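Local coordinates for protein Alpha/beta hydrolase (PDB 6KMO) that probably hydrolyses carboxylic ester bonds, acting as a bacterial esterase or lipase of the alpha/beta hydrolase fold, at residues A[266-271]-A[294-299]; A[201-206]-A[330-335]; A[175-180]-A[205-210]. The protein carries 2 engineered substitutions. All blocks are in the same frame, centred on the assembly; numbering follows the deposited sequence. Where two conformers were deposited one is given.

Contact 1: A[266-271]-A[294-299]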
loop_
_atom_site.group_PDB
_atom_site.type_symbol
_atom_site.label_atom_id
_atom_site.label_comp_id
_atom_site.label_asym_id
_atom_site.label_seq_id
_atom_site.Cartn_x
_atom_site.Cartn_y
_atom_site.Cartn_z
ATOM N N PHE A 266 19.887 8.758 -3.225
ATOM C CA PHE A 266 18.788 8.458 -4.146
ATOM C C PHE A 266 17.533 9.195 -3.672
ATOM O O PHE A 266 17.338 9.395 -2.475
ATOM C CB PHE A 266 18.554 6.949 -4.044
ATOM C CG PHE A 266 17.807 6.283 -5.193
ATOM C CD1 PHE A 266 18.453 5.914 -6.365
ATOM C CD2 PHE A 266 16.475 5.922 -5.039
ATOM C CE1 PHE A 266 17.776 5.240 -7.363
ATOM C CE2 PHE A 266 15.792 5.236 -6.044
ATOM C CZ PHE A 266 16.441 4.900 -7.198
ATOM N N PRO A 267 16.662 9.611 -4.591
ATOM C CA PRO A 267 15.451 10.328 -4.162
ATOM C C PRO A 267 14.540 9.469 -3.290
ATOM O O PRO A 267 14.555 8.237 -3.350
ATOM C CB PRO A 267 14.754 10.695 -5.482
ATOM C CG PRO A 267 15.862 10.681 -6.518
ATOM C CD PRO A 267 16.813 9.602 -6.056
ATOM N N GLU A 268 13.711 10.142 -2.500
ATOM C CA GLU A 268 12.664 9.455 -1.758
ATOM C C GLU A 268 11.841 8.620 -2.724
ATOM O O GLU A 268 11.527 9.062 -3.834
ATOM C CB GLU A 268 11.781 10.455 -1.021
ATOM C CG GLU A 268 12.565 11.305 -0.025
ATOM C CD GLU A 268 11.740 11.863 1.117
ATOM O OE1 GLU A 268 10.663 11.335 1.445
ATOM O OE2 GLU A 268 12.201 12.865 1.713
ATOM N N THR A 269 11.459 7.415 -2.292
ATOM C CA THR A 269 10.945 6.408 -3.207
ATOM C C THR A 269 9.790 5.623 -2.612
ATOM O O THR A 269 9.784 5.300 -1.418
ATOM C CB THR A 269 12.086 5.445 -3.585
ATOM O OG1 THR A 269 13.079 6.143 -4.342
ATOM C CG2 THR A 269 11.621 4.283 -4.422
ATOM N N LEU A 270 8.820 5.306 -3.469
ATOM C CA LEU A 270 7.772 4.329 -3.209
ATOM C C LEU A 270 7.975 3.192 -4.197
ATOM O O LEU A 270 8.088 3.438 -5.406
ATOM C CB LEU A 270 6.388 4.934 -3.420
ATOM C CG LEU A 270 5.224 3.934 -3.405
ATOM C CD1 LEU A 270 5.066 3.264 -2.049
ATOM C CD2 LEU A 270 3.934 4.631 -3.768
ATOM N N ILE A 271 8.010 1.951 -3.703
ATOM C CA ILE A 271 8.023 0.763 -4.553
ATOM C C ILE A 271 6.753 -0.017 -4.272
ATOM O O ILE A 271 6.458 -0.321 -3.115
ATOM C CB ILE A 271 9.251 -0.120 -4.270
ATOM C CG1 ILE A 271 10.537 0.604 -4.612
ATOM C CG2 ILE A 271 9.149 -1.428 -5.049
ATOM C CD1 ILE A 271 11.807 -0.047 -4.077
ATOM N N GLY A 294 20.138 4.984 3.703
ATOM C CA GLY A 294 19.573 6.189 4.263
ATOM C C GLY A 294 18.526 6.860 3.412
ATOM O O GLY A 294 18.142 7.987 3.714
ATOM N N VAL A 295 18.065 6.202 2.355
ATOM C CA VAL A 295 17.048 6.765 1.464
ATOM C C VAL A 295 15.681 6.580 2.110
ATOM O O VAL A 295 15.349 5.455 2.500
ATOM C CB VAL A 295 17.098 6.034 0.129
ATOM C CG1 VAL A 295 16.022 6.547 -0.820
ATOM C CG2 VAL A 295 18.479 6.175 -0.508
ATOM N N PRO A 296 14.858 7.623 2.217
ATOM C CA PRO A 296 13.464 7.417 2.645
ATOM C C PRO A 296 12.727 6.597 1.597
ATOM O O PRO A 296 12.596 7.011 0.442
ATOM C CB PRO A 296 12.911 8.841 2.774
ATOM C CG PRO A 296 14.159 9.712 2.922
ATOM C CD PRO A 296 15.149 9.058 2.020
ATOM N N VAL A 297 12.272 5.416 1.988
ATOM C CA VAL A 297 11.668 4.478 1.047
ATOM C C VAL A 297 10.536 3.706 1.715
ATOM O O VAL A 297 10.648 3.252 2.864
ATOM C CB VAL A 297 12.722 3.548 0.413
ATOM C CG1 VAL A 297 13.468 2.765 1.480
ATOM C CG2 VAL A 297 12.066 2.607 -0.566
ATOM N N THR A 298 9.444 3.547 0.974
ATOM C CA THR A 298 8.288 2.750 1.366
ATOM C C THR A 298 8.161 1.619 0.368
ATOM O O THR A 298 8.232 1.860 -0.843
ATOM C CB THR A 298 7.021 3.609 1.316
ATOM O OG1 THR A 298 7.145 4.712 2.219
ATOM C CG2 THR A 298 5.799 2.809 1.702
ATOM N N VAL A 299 7.981 0.394 0.861
ATOM C CA VAL A 299 7.779 -0.774 0.003
ATOM C C VAL A 299 6.444 -1.404 0.371
ATOM O O VAL A 299 6.253 -1.830 1.515
ATOM C CB VAL A 299 8.906 -1.801 0.149
ATOM C CG1 VAL A 299 8.644 -3.004 -0.744
ATOM C CG2 VAL A 299 10.264 -1.172 -0.208
HETATM O O HOH W 1 8.254 6.807 0.409
#

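Contact 2: A[201-206]-A[330-335]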
loop_
_atom_site.group_PDB
_atom_site.type_symbol
_atom_site.label_atom_id
_atom_site.label_comp_id
_atom_site.label_asym_id
_atom_site.label_seq_id
_atom_site.Cartn_x
_atom_site.Cartn_y
_atom_site.Cartn_z
ATOM N N ILE A 201 15.051 15.715 -7.932
ATOM C CA ILE A 201 13.883 14.846 -8.057
ATOM C C ILE A 201 13.199 14.776 -6.699
ATOM O O ILE A 201 13.830 14.397 -5.703
ATOM C CB ILE A 201 14.297 13.436 -8.526
ATOM C CG1 ILE A 201 14.971 13.469 -9.900
ATOM C CG2 ILE A 201 13.109 12.468 -8.519
ATOM C CD1 ILE A 201 14.155 14.034 -11.006
ATOM N N ARG A 202 11.906 15.084 -6.670
ATOM C CA ARG A 202 11.138 15.056 -5.433
ATOM C C ARG A 202 10.816 13.641 -4.979
ATOM O O ARG A 202 10.805 13.356 -3.771
ATOM C CB ARG A 202 9.803 15.782 -5.623
ATOM C CG ARG A 202 9.900 17.305 -5.547
ATOM C CD ARG A 202 10.229 17.763 -4.128
ATOM N NE ARG A 202 10.104 19.217 -3.989
ATOM C CZ ARG A 202 8.970 19.839 -3.695
ATOM N NH1 ARG A 202 7.851 19.163 -3.506
ATOM N NH2 ARG A 202 8.951 21.165 -3.585
ATOM N N TYR A 203 10.495 12.746 -5.913
ATOM C CA TYR A 203 9.945 11.456 -5.516
ATOM C C TYR A 203 10.020 10.500 -6.688
ATOM O O TYR A 203 9.797 10.900 -7.833
ATOM C CB TYR A 203 8.479 11.597 -5.095
ATOM C CG TYR A 203 7.956 10.541 -4.148
ATOM C CD1 TYR A 203 8.538 10.370 -2.911
ATOM C CD2 TYR A 203 6.843 9.766 -4.468
ATOM C CE1 TYR A 203 8.051 9.420 -2.017
ATOM C CE2 TYR A 203 6.352 8.822 -3.587
ATOM C CZ TYR A 203 6.961 8.647 -2.367
ATOM O OH TYR A 203 6.441 7.728 -1.472
ATOM N N ASN A 204 10.308 9.242 -6.391
ATOM C CA ASN A 204 10.264 8.149 -7.351
ATOM C C ASN A 204 9.121 7.212 -6.982
ATOM O O ASN A 204 8.951 6.868 -5.809
ATOM C CB ASN A 204 11.530 7.304 -7.261
ATOM C CG ASN A 204 12.759 8.015 -7.712
ATOM O OD1 ASN A 204 12.711 8.912 -8.552
ATOM N ND2 ASN A 204 13.895 7.589 -7.190
ATOM N N VAL A 205 8.387 6.747 -7.981
ATOM C CA VAL A 205 7.423 5.667 -7.810
ATOM C C VAL A 205 7.804 4.562 -8.780
ATOM O O VAL A 205 7.686 4.718 -10.001
ATOM C CB VAL A 205 5.971 6.104 -8.018
ATOM C CG1 VAL A 205 5.069 4.908 -7.776
ATOM C CG2 VAL A 205 5.593 7.253 -7.097
ATOM N N MET A 206 8.281 3.450 -8.242
ATOM C CA MET A 206 8.688 2.282 -9.015
ATOM C C MET A 206 7.590 1.241 -8.865
ATOM O O MET A 206 7.442 0.630 -7.798
ATOM C CB MET A 206 10.042 1.758 -8.521
ATOM C CG MET A 206 11.196 2.736 -8.688
ATOM S SD MET A 206 12.839 2.277 -7.890
ATOM C CE MET A 206 13.264 0.796 -8.855
ATOM N N ALA A 330 -1.605 9.459 -4.214
ATOM C CA ALA A 330 -1.622 10.236 -2.980
ATOM C C ALA A 330 -0.208 10.453 -2.458
ATOM O O ALA A 330 0.125 11.546 -1.981
ATOM C CB ALA A 330 -2.489 9.534 -1.931
ATOM N N ALA A 331 0.632 9.426 -2.523
ATOM C CA ALA A 331 2.016 9.582 -2.094
ATOM C C ALA A 331 2.737 10.587 -2.973
ATOM O O ALA A 331 3.481 11.449 -2.476
ATOM C CB ALA A 331 2.712 8.219 -2.118
ATOM N N LEU A 332 2.521 10.519 -4.280
ATOM C CA LEU A 332 3.173 11.457 -5.179
ATOM C C LEU A 332 2.706 12.882 -4.920
ATOM O O LEU A 332 3.517 13.819 -4.915
ATOM C CB LEU A 332 2.878 11.037 -6.610
ATOM C CG LEU A 332 3.647 11.761 -7.701
ATOM C CD1 LEU A 332 5.147 11.688 -7.507
ATOM C CD2 LEU A 332 3.252 11.151 -9.042
ATOM N N HIS A 333 1.403 13.071 -4.706
ATOM C CA HIS A 333 0.885 14.395 -4.393
ATOM C C HIS A 333 1.577 14.986 -3.175
ATOM O O HIS A 333 1.978 16.164 -3.182
ATOM C CB HIS A 333 -0.619 14.327 -4.137
ATOM C CG HIS A 333 -1.209 15.643 -3.746
ATOM N ND1 HIS A 333 -1.701 16.534 -4.671
ATOM C CD2 HIS A 333 -1.382 16.224 -2.535
ATOM C CE1 HIS A 333 -2.146 17.613 -4.052
ATOM N NE2 HIS A 333 -1.961 17.455 -2.756
ATOM N N GLU A 334 1.744 14.187 -2.121
ATOM C CA GLU A 334 2.344 14.707 -0.906
ATOM C C GLU A 334 3.768 15.176 -1.150
ATOM O O GLU A 334 4.223 16.126 -0.507
ATOM C CB GLU A 334 2.289 13.640 0.180
ATOM C CG GLU A 334 3.110 13.921 1.413
ATOM C CD GLU A 334 2.564 15.060 2.262
ATOM O OE1 GLU A 334 1.407 15.507 2.058
ATOM O OE2 GLU A 334 3.316 15.487 3.166
ATOM N N HIS A 335 4.488 14.546 -2.064
ATOM C CA HIS A 335 5.892 14.856 -2.286
ATOM C C HIS A 335 6.130 15.878 -3.383
ATOM O O HIS A 335 7.270 16.302 -3.560
ATOM C CB HIS A 335 6.683 13.566 -2.521
ATOM C CG HIS A 335 6.802 12.756 -1.282
ATOM N ND1 HIS A 335 7.922 12.798 -0.477
ATOM C CD2 HIS A 335 5.909 11.956 -0.653
ATOM C CE1 HIS A 335 7.718 12.040 0.587
ATOM N NE2 HIS A 335 6.504 11.526 0.509
HETATM O O HOH W 2 10.116 14.370 -1.364
#

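Contact 3: A[175-180]-A[205-210]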
loop_
_atom_site.group_PDB
_atom_site.type_symbol
_atom_site.label_atom_id
_atom_site.label_comp_id
_atom_site.label_asym_id
_atom_site.label_seq_id
_atom_site.Cartn_x
_atom_site.Cartn_y
_atom_site.Cartn_z
ATOM N N GLY A 175 8.813 14.500 -10.264
ATOM C CA GLY A 175 8.915 13.112 -9.872
ATOM C C GLY A 175 9.287 12.219 -11.049
ATOM O O GLY A 175 9.307 12.638 -12.201
ATOM N N LEU A 176 9.553 10.952 -10.727
ATOM C CA LEU A 176 9.851 9.923 -11.711
ATOM C C LEU A 176 8.973 8.727 -11.408
ATOM O O LEU A 176 9.009 8.211 -10.288
ATOM C CB LEU A 176 11.323 9.504 -11.631
ATOM C CG LEU A 176 12.388 10.578 -11.836
ATOM C CD1 LEU A 176 13.781 10.001 -11.635
ATOM C CD2 LEU A 176 12.287 11.222 -13.205
ATOM N N VAL A 177 8.202 8.278 -12.395
ATOM C CA VAL A 177 7.244 7.187 -12.214
ATOM C C VAL A 177 7.359 6.226 -13.383
ATOM O O VAL A 177 7.500 6.639 -14.539
ATOM C CB VAL A 177 5.802 7.727 -12.136
ATOM C CG1 VAL A 177 4.798 6.591 -11.983
ATOM C CG2 VAL A 177 5.647 8.733 -10.981
ATOM N N GLY A 178 7.277 4.929 -13.105
ATOM C CA GLY A 178 7.270 3.958 -14.187
ATOM C C GLY A 178 6.944 2.573 -13.679
ATOM O O GLY A 178 7.190 2.245 -12.517
ATOM N N ASN A 179 6.424 1.755 -14.596
ATOM C CA ASN A 179 6.053 0.368 -14.296
ATOM C C ASN A 179 7.009 -0.605 -14.972
ATOM O O ASN A 179 7.351 -0.435 -16.145
ATOM C CB ASN A 179 4.621 0.040 -14.754
ATOM C CG ASN A 179 4.387 0.280 -16.238
ATOM O OD1 ASN A 179 4.589 1.390 -16.740
ATOM N ND2 ASN A 179 3.926 -0.746 -16.945
ATOM N N SER A 180 7.456 -1.611 -14.213
ATOM C CA SER A 180 8.200 -2.740 -14.780
ATOM C C SER A 180 9.582 -2.274 -15.239
ATOM O O SER A 180 10.346 -1.746 -14.424
ATOM C CB SER A 180 7.371 -3.409 -15.867
ATOM O OG SER A 180 6.032 -3.598 -15.431
ATOM N N VAL A 205 8.387 6.747 -7.981
ATOM C CA VAL A 205 7.423 5.667 -7.810
ATOM C C VAL A 205 7.804 4.562 -8.780
ATOM O O VAL A 205 7.686 4.718 -10.001
ATOM C CB VAL A 205 5.971 6.104 -8.018
ATOM C CG1 VAL A 205 5.069 4.908 -7.776
ATOM C CG2 VAL A 205 5.593 7.253 -7.097
ATOM N N MET A 206 8.281 3.450 -8.242
ATOM C CA MET A 206 8.688 2.282 -9.015
ATOM C C MET A 206 7.590 1.241 -8.865
ATOM O O MET A 206 7.442 0.630 -7.798
ATOM C CB MET A 206 10.042 1.758 -8.521
ATOM C CG MET A 206 11.196 2.736 -8.688
ATOM S SD MET A 206 12.839 2.277 -7.890
ATOM C CE MET A 206 13.264 0.796 -8.855
ATOM N N LEU A 207 6.809 1.056 -9.921
ATOM C CA LEU A 207 5.651 0.158 -9.903
ATOM C C LEU A 207 6.110 -1.193 -10.434
ATOM O O LEU A 207 6.495 -1.314 -11.603
ATOM C CB LEU A 207 4.515 0.718 -10.753
ATOM C CG LEU A 207 3.962 2.072 -10.288
ATOM C CD1 LEU A 207 2.998 2.603 -11.331
ATOM C CD2 LEU A 207 3.297 1.965 -8.947
ATOM N N TRP A 208 6.086 -2.196 -9.559
ATOM C CA TRP A 208 6.488 -3.572 -9.846
ATOM C C TRP A 208 7.730 -3.603 -10.757
ATOM O O TRP A 208 7.687 -4.149 -11.874
ATOM C CB TRP A 208 5.331 -4.417 -10.386
ATOM C CG TRP A 208 4.454 -3.735 -11.378
ATOM C CD1 TRP A 208 4.561 -3.834 -12.731
ATOM C CD2 TRP A 208 3.358 -2.837 -11.124
ATOM N NE1 TRP A 208 3.627 -3.034 -13.343
ATOM C CE2 TRP A 208 2.866 -2.429 -12.377
ATOM C CE3 TRP A 208 2.755 -2.325 -9.971
ATOM C CZ2 TRP A 208 1.808 -1.534 -12.504
ATOM C CZ3 TRP A 208 1.697 -1.430 -10.114
ATOM C CH2 TRP A 208 1.242 -1.056 -11.366
ATOM N N PRO A 209 8.849 -3.049 -10.298
ATOM C CA PRO A 209 9.997 -2.796 -11.171
ATOM C C PRO A 209 10.859 -4.022 -11.427
ATOM O O PRO A 209 10.935 -4.958 -10.624
ATOM C CB PRO A 209 10.817 -1.780 -10.359
ATOM C CG PRO A 209 10.535 -2.171 -8.917
ATOM C CD PRO A 209 9.046 -2.471 -8.949
ATOM N N VAL A 210 11.559 -3.956 -12.561
ATOM C CA VAL A 210 12.727 -4.789 -12.843
ATOM C C VAL A 210 13.943 -4.132 -12.197
ATOM O O VAL A 210 14.201 -2.946 -12.424
ATOM C CB VAL A 210 12.950 -4.906 -14.358
ATOM C CG1 VAL A 210 14.285 -5.596 -14.649
ATOM C CG2 VAL A 210 11.793 -5.605 -15.057
#

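Contact 1: A[266-271]-A[294-299]
T269 bonds to the residues on both sides of V297, and T298 in turn bonds to those on both sides of L270, the usual parallel pattern. The amide of T269 takes P296 O at 3.0 Å, T269 O receives T298 N at 3.0 Å, and I271 N closes the pattern on T298 O at 2.9 Å. T269 O is gripped a second time by a water at 2.8 Å, which also meets T298 OG1. V297 CG2, trans to its own amide nitrogen, packs 3.6 Å from that same T269 O.

Ahead of the paired strands, side chains make the contact. E268 lays CG and its carboxylate obliquely across the P296 ring, OE1 coming within 3.6 Å of P296 CB. V295 divides its branches: CG1 sits 3.4 Å from P267 O, while CG2 meets CB of F266. Within the pairing, on the face carrying L270 and T298, L270 CD1 touches T298 CG2 at 3.8 Å.

A second shell fixes these parts. T269 OG1 donates to P267 O from above its carbonyl plane and is also bonded to N204 of strand 203-207. The face of V297 and V299 is covered by helix 280-292, whereas L270 and T298 pack on Q327 and V323 of the second subunit. The arrangement illustrates a beta-alpha-beta unit, the last at this end of the alpha/beta hydrolase sheet.

Contact 2: A[201-206]-A[330-335]
Strand 203-206, bearing Y203, and helix 330-335, bearing H335, run nearly antiparallel at 167°, their axes approaching to 9.0 Å. The rings of these two residues form an offset stack with planes 16° apart and centroids separated by 4.0 Å. Y203 CE1 lies over the middle of the imidazole, whereas H335 CG sits toward the rim of the phenol, 3.4 Å from Y203 CD1. Further along the tyrosine ring, A331 CB packs against CE2 at 4.0 Å and reaches toward OH. L332, in one of its two conformers, brings CD1 to the edge of the same ring and close to V205 CG2.

R202 secures the other end of the contact. Its chain bends at chi2 (-69°), wrapping CB, CG and CD around H335 O so that NH1 can donate to that oxygen at 2.9 Å. The acceptor lies in the guanidinium plane, but the donor stands well above the plane of the carbonyl. A water completes the grip: it donates to R202 O at 2.7 Å and lies 2.8 Å from H335 ND1, in the plane of the imidazole. Stack and water together fix the rotation of the histidine ring.

Beyond the pair, E268 also touches H335, and V323 of the second subunit packs on both Y203 and A331, placing this layer near the dimer interface. A C-terminal helix laid against the central sheet, here helix 319-335 over strand 203-207, is a regular feature of the alpha/beta hydrolase fold.

Contact 3: A[175-180]-A[205-210]
V205 opens the pairing by donating its amide to L176 O at 2.8 Å and accepting G178 N on its own carbonyl at 3.1 Å. Its side chain lies beside that of V177, both pointing the same way, with V205 CB 4.0 Å from V177 CG2. M206 lies on the opposite face of the sheet from V205 and L207, where its side chain touches V186 of helix 181-195. L207 repeats the backbone pattern one step on: its amide binds G178 O at 2.9 Å, in the carbonyl plane, and its O receives S180 N at 2.8 Å.

At W208 the strand has ended and the backbone turns with positive phi. The indole, swung between its own amide nitrogen and carbonyl carbon (chi1 42°), returns toward the first strand, and NE1 comes within 3.5 Å of N179 CB. The edge of the ring also nears S180 OG, although this serine has two conformers and the close approach is doubtful. NE1 is instead satisfied by D308, to which N179 ND2 is also bonded; that amide nitrogen meets H118 as well. L207 CB covers part of one face of the indole.

P209 brings its CA near S180 O, and V210 N then donates to that oxygen at 3.1 Å from well above the carbonyl plane. V210 O in turn takes the side-chain amide of N184 in helix 181-195.

S180, with a strained positive phi (70°), stands between strand 174-179 and helix 181-195 in a G178-N179-S180-V181-G182 sequence. This strand-turn-helix is consistent with the nucleophile elbow of alpha/beta hydrolases, in which S180 would probably be the nucleophile.

The three contacts sample one half of a single sheet, where strands 174-179, 203-207, 269-274 and 297-302 follow one another side by side. Contact 3 comes first along the chain and lies nearest its centre, about 3 Å away. Contact 1 comes later, nested in the loop that contact 2 closes when the C-terminal helix returns to strand 203-207. Contact centres are about 9 Å (1 and 2), 11 Å (2 and 3) and 12 Å (1 and 3) apart. Contacts 2 and 3 share V205 and M206, while L270 bonds to N204 and M206. Thus a continuous sheet links the probable nucleophile turn to the region where contact 1, at the chain's outermost strand, and contact 2, under helix 319-335, both meet the second subunit.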